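Local coordinates for putative oxidoreductase (Bacteroides fragilis NCTC 9343, PDB 3EOF), which probably works as an FMN-dependent oxidoreductase of the nitroreductase family, binding flavin mononucleotide in a two-chain assembly, at residues L28-S32 with T116-A121; A61-M67 with L131-N137. All coordinates share one frame; numbering follows the deposited sequence.

Contact 1 of 2, residues L28-S32 with T116-A121; sequences LLETS and TFCTLA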
ATOM      1  N   LEU A  28       4.701   3.688  17.928  1.00 26.15           N
ATOM      2  CA  LEU A  28       4.522   2.834  16.763  1.00 26.87           C
ATOM      3  C   LEU A  28       4.121   3.671  15.557  1.00 24.92           C
ATOM      4  O   LEU A  28       4.701   3.527  14.520  1.00 22.57           O
ATOM      5  CB  LEU A  28       3.436   1.772  17.025  1.00 27.55           C
ATOM      6  CG  LEU A  28       3.773   0.687  18.054  1.00 31.19           C
ATOM      7  CD1 LEU A  28       2.502  -0.142  18.348  1.00 18.39           C
ATOM      8  CD2 LEU A  28       4.913  -0.151  17.553  1.00 19.37           C
ATOM      9  N   LEU A  29       3.124   4.542  15.702  1.00 24.98           N
ATOM     10  CA  LEU A  29       2.710   5.423  14.612  1.00 22.91           C
ATOM     11  C   LEU A  29       3.855   6.370  14.197  1.00 23.38           C
ATOM     12  O   LEU A  29       4.203   6.405  13.030  1.00 21.98           O
ATOM     13  CB  LEU A  29       1.421   6.166  14.961  1.00 25.28           C
ATOM     14  CG  LEU A  29       0.124   5.339  15.015  1.00 19.50           C
ATOM     15  CD1 LEU A  29      -0.910   6.042  15.814  1.00 20.30           C
ATOM     16  CD2 LEU A  29      -0.396   4.995  13.617  1.00 20.12           C
ATOM     17  N   GLU A  30       4.514   7.044  15.138  1.00 21.94           N
ATOM     18  CA  GLU A  30       5.578   7.952  14.781  1.00 23.37           C
ATOM     19  C   GLU A  30       6.639   7.234  13.958  1.00 22.44           C
ATOM     20  O   GLU A  30       7.149   7.786  12.980  1.00 24.19           O
ATOM     21  CB  GLU A  30       6.216   8.587  16.014  1.00 23.26           C
ATOM     22  CG  GLU A  30       7.217   9.671  15.662  1.00 29.36           C
ATOM     23  CD  GLU A  30       7.841  10.347  16.863  1.00 27.35           C
ATOM     24  OE1 GLU A  30       7.528   9.999  18.020  1.00 39.23           O
ATOM     25  OE2 GLU A  30       8.637  11.260  16.635  1.00 39.89           O
ATOM     26  N   THR A  31       6.977   6.010  14.361  1.00 24.74           N
ATOM     27  CA  THR A  31       7.954   5.190  13.640  1.00 25.08           C
ATOM     28  C   THR A  31       7.363   4.750  12.302  1.00 22.61           C
ATOM     29  O   THR A  31       8.017   4.808  11.284  1.00 22.74           O
ATOM     30  CB  THR A  31       8.459   3.977  14.470  1.00 26.85           C
ATOM     31  OG1 THR A  31       8.920   4.396  15.770  1.00 24.09           O
ATOM     32  CG2 THR A  31       9.609   3.303  13.763  1.00 26.18           C
ATOM     33  N   SER A  32       6.108   4.355  12.263  1.00 22.48           N
ATOM     34  CA  SER A  32       5.545   3.961  10.982  1.00 23.00           C
ATOM     35  C   SER A  32       5.665   5.090   9.961  1.00 22.43           C
ATOM     36  O   SER A  32       5.883   4.839   8.781  1.00 21.81           O
ATOM     37  CB  SER A  32       4.103   3.494  11.129  1.00 23.23           C
ATOM     38  OG  SER A  32       3.227   4.581  11.307  1.00 30.52           O
ATOM     39  N   THR A 116       3.794  -0.554   7.661  1.00 23.61           N
ATOM     40  CA  THR A 116       4.983  -0.366   8.516  1.00 21.42           C
ATOM     41  C   THR A 116       4.474  -0.445   9.945  1.00 22.40           C
ATOM     42  O   THR A 116       5.023  -1.156  10.768  1.00 23.02           O
ATOM     43  CB  THR A 116       5.759   0.939   8.229  1.00 23.12           C
ATOM     44  OG1 THR A 116       6.131   0.983   6.845  1.00 22.50           O
ATOM     45  CG2 THR A 116       7.017   1.000   9.063  1.00 18.42           C
ATOM     46  N   PHE A 117       3.377   0.237  10.222  1.00 24.00           N
ATOM     47  CA  PHE A 117       2.760   0.178  11.544  1.00 25.01           C
ATOM     48  C   PHE A 117       2.422  -1.244  11.953  1.00 24.45           C
ATOM     49  O   PHE A 117       2.822  -1.661  13.031  1.00 25.90           O
ATOM     50  CB  PHE A 117       1.481   1.026  11.618  1.00 24.06           C
ATOM     51  CG  PHE A 117       0.712   0.794  12.869  1.00 25.61           C
ATOM     52  CD1 PHE A 117       1.092   1.401  14.052  1.00 25.73           C
ATOM     53  CD2 PHE A 117      -0.372  -0.092  12.878  1.00 23.64           C
ATOM     54  CE1 PHE A 117       0.403   1.118  15.238  1.00 28.49           C
ATOM     55  CE2 PHE A 117      -1.046  -0.381  14.045  1.00 25.37           C
ATOM     56  CZ  PHE A 117      -0.675   0.223  15.221  1.00 21.86           C
ATOM     57  N   CYS A 118       1.664  -1.965  11.112  1.00 23.85           N
ATOM     58  CA  CYS A 118       1.275  -3.359  11.416  1.00 22.53           C
ATOM     59  C   CYS A 118       2.472  -4.249  11.759  1.00 24.07           C
ATOM     60  O   CYS A 118       2.412  -5.035  12.673  1.00 26.43           O
ATOM     61  CB  CYS A 118       0.472  -3.966  10.303  1.00 22.97           C
ATOM     62  SG  CYS A 118      -1.168  -3.257  10.239  1.00 23.67           S
ATOM     63  N   THR A 119       3.549  -4.111  11.011  1.00 23.08           N
ATOM     64  CA  THR A 119       4.793  -4.830  11.261  1.00 23.81           C
ATOM     65  C   THR A 119       5.458  -4.468  12.588  1.00 23.14           C
ATOM     66  O   THR A 119       6.005  -5.329  13.312  1.00 22.04           O
ATOM     67  CB  THR A 119       5.760  -4.534  10.115  1.00 22.28           C
ATOM     68  OG1 THR A 119       5.133  -4.913   8.881  1.00 27.56           O
ATOM     69  CG2 THR A 119       7.041  -5.273  10.275  1.00 24.89           C
ATOM     70  N   LEU A 120       5.454  -3.184  12.897  1.00 26.24           N
ATOM     71  CA  LEU A 120       6.012  -2.684  14.149  1.00 26.17           C
ATOM     72  C   LEU A 120       5.127  -3.114  15.318  1.00 24.81           C
ATOM     73  O   LEU A 120       5.626  -3.511  16.350  1.00 24.14           O
ATOM     74  CB  LEU A 120       6.181  -1.168  14.108  1.00 26.20           C
ATOM     75  CG  LEU A 120       7.316  -0.669  13.204  1.00 21.07           C
ATOM     76  CD1 LEU A 120       7.204   0.829  13.046  1.00 24.01           C
ATOM     77  CD2 LEU A 120       8.702  -1.019  13.710  1.00 28.22           C
ATOM     78  N   ALA A 121       3.816  -3.041  15.128  1.00 23.25           N
ATOM     79  CA  ALA A 121       2.848  -3.440  16.124  1.00 21.68           C
ATOM     80  C   ALA A 121       3.025  -4.918  16.455  1.00 21.41           C
ATOM     81  O   ALA A 121       3.166  -5.311  17.604  1.00 22.90           O
ATOM     82  CB  ALA A 121       1.415  -3.124  15.614  1.00 16.89           C
TER
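The helical segments 28-32 (of helix 22-32) and 116-121 (of helix 100-123) pack with their axes 8.6 Å apart and their chain directions at 134°, nearer antiparallel than parallel. The backbones come closest where Ser32 faces Phe117, with the CA of Ser32 4.7 Å from the CA of Phe117. The small serine permits this approach, and its CB lies 3.6 Å from Phe117 CB. With chi1 at 76°, Ser32 OG sits between the backbone N and the carbonyl carbon and donates to Leu29 O at 2.7 Å, in the carbonyl plane on a lone pair. Phe117 has CG anti to the backbone N, chi1 170°, which lays the ring along its own helix, with Ala121 CB against one face and the CD1/CE1 side turned to Leu28 and Leu29. Leu28 CB meets the ring at CE1, at 3.6 Å, and Leu29 CD2 approaches CD1; both come in obliquely. Leu28 CD2 lies 3.8 Å from Leu120 CB, and CD1 reaches Ala121 CB. On the other flank, Thr31 CG2 meets Leu120 CD1 at 3.5 Å, the two side chains crossing at about a right angle. Thr31 OG1 is bonded to Asp27 O. Beyond the pair, Phe117 packs on Leu75, Phe77 and Val159 of the sheet, while Thr116 touches Val6 of the second subunit. This is buried helix-to-helix packing beside the central sheet of the nitroreductase fold, at the subunit interface.

Contact 2 of 2, residues A61-M67 with L131-N137; sequences AHFNQPM and LGTTTYN. With FMN (flavin mononucleotide), chain C.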
ATOM      1  N   ALA A  61     -20.172   0.292   9.180  1.00 24.22           N
ATOM      2  CA  ALA A  61     -19.349   0.579   8.007  1.00 23.31           C
ATOM      3  C   ALA A  61     -18.512  -0.675   7.652  1.00 26.06           C
ATOM      4  O   ALA A  61     -18.298  -1.020   6.468  1.00 27.08           O
ATOM      5  CB  ALA A  61     -18.422   1.770   8.302  1.00 22.91           C
ATOM      6  N   HIS A  62     -18.053  -1.363   8.704  1.00 26.93           N
ATOM      7  CA  HIS A  62     -17.235  -2.552   8.578  1.00 23.93           C
ATOM      8  C   HIS A  62     -18.050  -3.836   8.695  1.00 23.58           C
ATOM      9  O   HIS A  62     -17.512  -4.877   9.017  1.00 22.93           O
ATOM     10  CB  HIS A  62     -16.088  -2.490   9.590  1.00 24.88           C
ATOM     11  CG  HIS A  62     -15.175  -1.332   9.343  1.00 17.43           C
ATOM     12  ND1 HIS A  62     -14.364  -1.277   8.239  1.00 18.54           N
ATOM     13  CD2 HIS A  62     -15.038  -0.143   9.975  1.00 17.53           C
ATOM     14  CE1 HIS A  62     -13.698  -0.134   8.242  1.00 20.91           C
ATOM     15  NE2 HIS A  62     -14.071   0.565   9.298  1.00 22.12           N
ATOM     16  N   PHE A  63     -19.331  -3.767   8.342  1.00 23.68           N
ATOM     17  CA  PHE A  63     -20.230  -4.907   8.363  1.00 27.74           C
ATOM     18  C   PHE A  63     -20.353  -5.586   9.723  1.00 27.65           C
ATOM     19  O   PHE A  63     -20.658  -6.801   9.805  1.00 22.70           O
ATOM     20  CB  PHE A  63     -19.871  -5.961   7.295  1.00 30.80           C
ATOM     21  CG  PHE A  63     -19.807  -5.429   5.897  1.00 37.51           C
ATOM     22  CD1 PHE A  63     -20.753  -4.541   5.419  1.00 42.69           C
ATOM     23  CD2 PHE A  63     -18.825  -5.869   5.030  1.00 51.64           C
ATOM     24  CE1 PHE A  63     -20.667  -4.052   4.139  1.00 42.64           C
ATOM     25  CE2 PHE A  63     -18.764  -5.381   3.726  1.00 48.73           C
ATOM     26  CZ  PHE A  63     -19.675  -4.471   3.305  1.00 40.38           C
ATOM     27  N   ASN A  64     -20.161  -4.796  10.778  1.00 27.68           N
ATOM     28  CA  ASN A  64     -20.257  -5.280  12.150  1.00 27.92           C
ATOM     29  C   ASN A  64     -19.332  -6.436  12.499  1.00 26.69           C
ATOM     30  O   ASN A  64     -19.661  -7.325  13.295  1.00 27.88           O
ATOM     31  CB  ASN A  64     -21.719  -5.571  12.456  1.00 29.63           C
ATOM     32  CG  ASN A  64     -22.521  -4.311  12.552  1.00 33.72           C
ATOM     33  OD1 ASN A  64     -23.619  -4.209  11.992  1.00 31.88           O
ATOM     34  ND2 ASN A  64     -21.954  -3.306  13.241  1.00 26.66           N
ATOM     35  N   GLN A  65     -18.156  -6.406  11.884  1.00 27.09           N
ATOM     36  CA  GLN A  65     -17.138  -7.399  12.159  1.00 24.83           C
ATOM     37  C   GLN A  65     -16.761  -7.084  13.562  1.00 24.50           C
ATOM     38  O   GLN A  65     -16.572  -5.915  13.888  1.00 25.69           O
ATOM     39  CB  GLN A  65     -15.954  -7.264  11.242  1.00 25.44           C
ATOM     40  CG  GLN A  65     -16.287  -7.498   9.800  1.00 28.18           C
ATOM     41  CD  GLN A  65     -15.074  -7.415   8.937  1.00 32.06           C
ATOM     42  OE1 GLN A  65     -14.293  -8.357   8.909  1.00 29.11           O
ATOM     43  NE2 GLN A  65     -14.897  -6.294   8.227  1.00 25.75           N
ATOM     44  N   PRO A  66     -16.674  -8.113  14.411  1.00 23.56           N
ATOM     45  CA  PRO A  66     -16.500  -7.903  15.848  1.00 24.43           C
ATOM     46  C   PRO A  66     -15.281  -7.158  16.308  1.00 23.79           C
ATOM     47  O   PRO A  66     -15.346  -6.514  17.331  1.00 22.66           O
ATOM     48  CB  PRO A  66     -16.567  -9.325  16.431  1.00 25.51           C
ATOM     49  CG  PRO A  66     -16.315 -10.245  15.264  1.00 26.42           C
ATOM     50  CD  PRO A  66     -16.779  -9.540  14.056  1.00 24.70           C
HETATM   51  N   MSE A  67     -14.222  -7.182  15.515  1.00 25.09           N
HETATM   52  CA  MSE A  67     -12.940  -6.588  15.871  1.00 25.03           C
HETATM   53  C   MSE A  67     -13.003  -5.089  16.057  1.00 25.38           C
HETATM   54  O   MSE A  67     -12.174  -4.524  16.759  1.00 22.65           O
HETATM   55  CB  MSE A  67     -11.868  -6.884  14.798  1.00 27.23           C
HETATM   56  CG  MSE A  67     -11.535  -8.344  14.534  1.00 31.58           C
HETATM   57 SE   MSE A  67     -12.737  -9.281  13.335  0.75 23.64          SE
HETATM   58  CE  MSE A  67     -12.238  -8.464  11.669  1.00 20.75           C
ATOM     59  N   LEU A 131      -9.228  -4.267   7.842  1.00 26.55           N
ATOM     60  CA  LEU A 131     -10.625  -4.375   7.451  1.00 30.55           C
ATOM     61  C   LEU A 131     -10.686  -3.819   5.990  1.00 32.99           C
ATOM     62  O   LEU A 131     -10.371  -2.595   5.692  1.00 32.75           O
ATOM     63  CB  LEU A 131     -11.571  -3.647   8.410  1.00 28.52           C
ATOM     64  CG  LEU A 131     -11.356  -3.793   9.927  1.00 29.12           C
ATOM     65  CD1 LEU A 131     -12.177  -2.728  10.662  1.00 26.34           C
ATOM     66  CD2 LEU A 131     -11.646  -5.221  10.453  1.00 27.55           C
ATOM     67  N   GLY A 132     -11.075  -4.742   5.095  1.00 31.83           N
ATOM     68  CA  GLY A 132     -11.235  -4.469   3.660  1.00 32.55           C
ATOM     69  C   GLY A 132     -12.535  -3.748   3.389  1.00 32.19           C
ATOM     70  O   GLY A 132     -12.779  -3.177   2.294  1.00 31.97           O
ATOM     71  N   THR A 133     -13.370  -3.739   4.417  1.00 28.60           N
ATOM     72  CA  THR A 133     -14.660  -3.068   4.357  1.00 26.11           C
ATOM     73  C   THR A 133     -14.560  -1.545   4.221  1.00 24.38           C
ATOM     74  O   THR A 133     -15.550  -0.863   3.905  1.00 22.96           O
ATOM     75  CB  THR A 133     -15.467  -3.465   5.573  1.00 26.54           C
ATOM     76  OG1 THR A 133     -14.611  -3.421   6.735  1.00 25.62           O
ATOM     77  CG2 THR A 133     -15.956  -4.886   5.386  1.00 22.74           C
ATOM     78  N   THR A 134     -13.371  -1.002   4.465  1.00 22.68           N
ATOM     79  CA  THR A 134     -13.133   0.439   4.361  1.00 22.03           C
ATOM     80  C   THR A 134     -13.456   1.004   2.999  1.00 22.02           C
ATOM     81  O   THR A 134     -13.915   2.125   2.913  1.00 19.43           O
ATOM     82  CB  THR A 134     -11.638   0.775   4.659  1.00 17.14           C
ATOM     83  OG1 THR A 134     -11.291   0.245   5.922  1.00 22.55           O
ATOM     84  CG2 THR A 134     -11.410   2.224   4.727  1.00 17.10           C
ATOM     85  N   THR A 135     -13.132   0.245   1.942  1.00 23.20           N
ATOM     86  CA  THR A 135     -13.372   0.629   0.564  1.00 22.69           C
ATOM     87  C   THR A 135     -14.758   0.136   0.085  1.00 20.77           C
ATOM     88  O   THR A 135     -15.181   0.437  -1.020  1.00 22.24           O
ATOM     89  CB  THR A 135     -12.193   0.209  -0.320  1.00 27.54           C
ATOM     90  OG1 THR A 135     -11.796  -1.124   0.003  1.00 28.51           O
ATOM     91  CG2 THR A 135     -10.994   1.117  -0.065  1.00 25.41           C
ATOM     92  N   TYR A 136     -15.478  -0.620   0.908  1.00 22.14           N
ATOM     93  CA  TYR A 136     -16.911  -0.941   0.575  1.00 24.00           C
ATOM     94  C   TYR A 136     -17.804   0.176   1.078  1.00 24.54           C
ATOM     95  O   TYR A 136     -18.848   0.509   0.470  1.00 26.31           O
ATOM     96  CB  TYR A 136     -17.389  -2.259   1.191  1.00 27.09           C
ATOM     97  CG  TYR A 136     -16.837  -3.460   0.488  1.00 36.86           C
ATOM     98  CD1 TYR A 136     -15.496  -3.812   0.649  1.00 39.62           C
ATOM     99  CD2 TYR A 136     -17.632  -4.216  -0.366  1.00 46.39           C
ATOM    100  CE1 TYR A 136     -14.961  -4.888  -0.002  1.00 47.41           C
ATOM    101  CE2 TYR A 136     -17.109  -5.299  -1.042  1.00 52.84           C
ATOM    102  CZ  TYR A 136     -15.767  -5.642  -0.849  1.00 51.36           C
ATOM    103  OH  TYR A 136     -15.221  -6.722  -1.513  1.00 51.04           O
ATOM    104  N   ASN A 137     -17.451   0.699   2.253  1.00 24.18           N
ATOM    105  CA  ASN A 137     -18.243   1.771   2.880  1.00 23.69           C
ATOM    106  C   ASN A 137     -17.478   3.029   3.205  1.00 22.40           C
ATOM    107  O   ASN A 137     -17.601   3.550   4.316  1.00 25.16           O
ATOM    108  CB  ASN A 137     -18.871   1.239   4.150  1.00 23.30           C
ATOM    109  CG  ASN A 137     -20.121   0.430   3.891  1.00 19.57           C
ATOM    110  OD1 ASN A 137     -20.987   0.822   3.104  1.00 34.34           O
ATOM    111  ND2 ASN A 137     -20.247  -0.686   4.601  1.00 22.53           N
TER
HETATM  112  N1  FMN C 300      -9.749 -10.019   7.672  1.00 33.36           N
HETATM  113  C2  FMN C 300     -11.068 -10.006   8.139  1.00 35.43           C
HETATM  114  O2  FMN C 300     -11.439 -10.793   9.024  1.00 31.38           O
HETATM  115  N3  FMN C 300     -12.012  -9.130   7.598  1.00 32.31           N
HETATM  116  C4  FMN C 300     -11.694  -8.222   6.568  1.00 40.49           C
HETATM  117  O4  FMN C 300     -12.435  -7.180   6.400  1.00 35.07           O
HETATM  118  C4A FMN C 300     -10.346  -8.266   6.094  1.00 35.71           C
HETATM  119  N5  FMN C 300      -9.955  -7.407   5.076  1.00 35.20           N
HETATM  120  C5A FMN C 300      -8.649  -7.374   4.611  1.00 40.60           C
HETATM  121  C6  FMN C 300      -8.347  -6.457   3.595  1.00 36.95           C
HETATM  122  C7  FMN C 300      -7.069  -6.375   3.071  1.00 34.24           C
HETATM  123  C7M FMN C 300      -6.825  -5.387   1.967  1.00 31.24           C
HETATM  124  C8  FMN C 300      -6.077  -7.224   3.555  1.00 30.00           C
HETATM  125  C8M FMN C 300      -4.664  -6.959   3.153  1.00 29.62           C
HETATM  126  C9  FMN C 300      -6.372  -8.151   4.579  1.00 35.91           C
HETATM  127  C9A FMN C 300      -7.673  -8.251   5.135  1.00 31.66           C
HETATM  128  N10 FMN C 300      -8.053  -9.156   6.158  1.00 33.30           N
HETATM  129  C10 FMN C 300      -9.377  -9.158   6.634  1.00 36.13           C
HETATM  130  C1' FMN C 300      -7.094 -10.200   6.724  1.00 23.93           C
HETATM  131  C2' FMN C 300      -6.926 -11.318   5.706  1.00 24.82           C
HETATM  132  O2' FMN C 300      -8.145 -12.072   5.661  1.00 36.23           O
HETATM  133  C3' FMN C 300      -5.691 -12.151   5.988  1.00 31.32           C
HETATM  134  O3' FMN C 300      -4.469 -11.410   5.816  1.00 25.00           O
HETATM  135  C4' FMN C 300      -5.619 -13.408   5.110  1.00 27.01           C
HETATM  136  O4' FMN C 300      -6.629 -14.330   5.468  1.00 34.24           O
HETATM  137  C5' FMN C 300      -4.321 -14.124   5.355  1.00 18.34           C
HETATM  138  O5' FMN C 300      -4.282 -14.306   6.772  1.00 26.25           O
HETATM  139  P   FMN C 300      -2.965 -13.911   7.650  1.00 38.94           P
HETATM  140  O1P FMN C 300      -2.719 -12.388   7.610  1.00 20.30           O
HETATM  141  O2P FMN C 300      -1.778 -14.616   7.044  1.00 30.73           O
HETATM  142  O3P FMN C 300      -3.239 -14.519   9.033  1.00 32.22           O
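Thr133 OG1 and His62 ND1 share a hydrogen bond of 2.6 Å, in the plane of the imidazole; either atom could be the donor. Chi1 of 44° sets this hydroxyl between its own backbone N and carbonyl carbon, turned to the ring. Thr134 OG1 also lies at the ring edge, near CE1, and is bonded to Thr156 of strand 151-160. Leu131 CD1 sits over the centre of one ring face, a CH-pi contact 3.6 Å from the centroid. The other branch, Leu131 CD2, packs against CE of Met67, modelled as selenomethionine. Asn137 ND2 donates to Ala61 O at 2.7 Å, nearly straight at 165° but tilted from the carbonyl plane. Beside it, the edge of Phe63 points toward the face of Tyr136 in an offset edge-to-face pair, planes at 69°. Gln65 OE1 accepts from FMN N3 at 2.7 Å. Its NE2 donates to FMN O4 and, at 3.1 Å, to His62 O, which fixes the amide's rotation. The single N-H of Gly132 is shared between FMN O4, at 3.1 Å, and, more weakly, FMN N5. Both loops thus read the N3, O4 and N5 side of the flavin; donors at O4 and N5 would probably favour electron uptake.

Contacts 1 and 2 lie on opposite sides of the chain's centre, with their own centres 21 Å apart and nearest atoms about 8 Å apart. Their segments alternate along the chain: 28-32, 61-67, 116-121, then 131-137. Strand 127-131 makes the direct connection, since it follows helix 100-123 of contact 1 and runs into the 131-137 loop of contact 2. Both contacts also pack on strand 151-160 of the antiparallel sheet. Contact 1 joins two helices, whereas contact 2 joins two loops at the flavin. Both touch the second subunit, which also donates Thr37 N to this FMN, consistent with flavin binding that depends on the dimer.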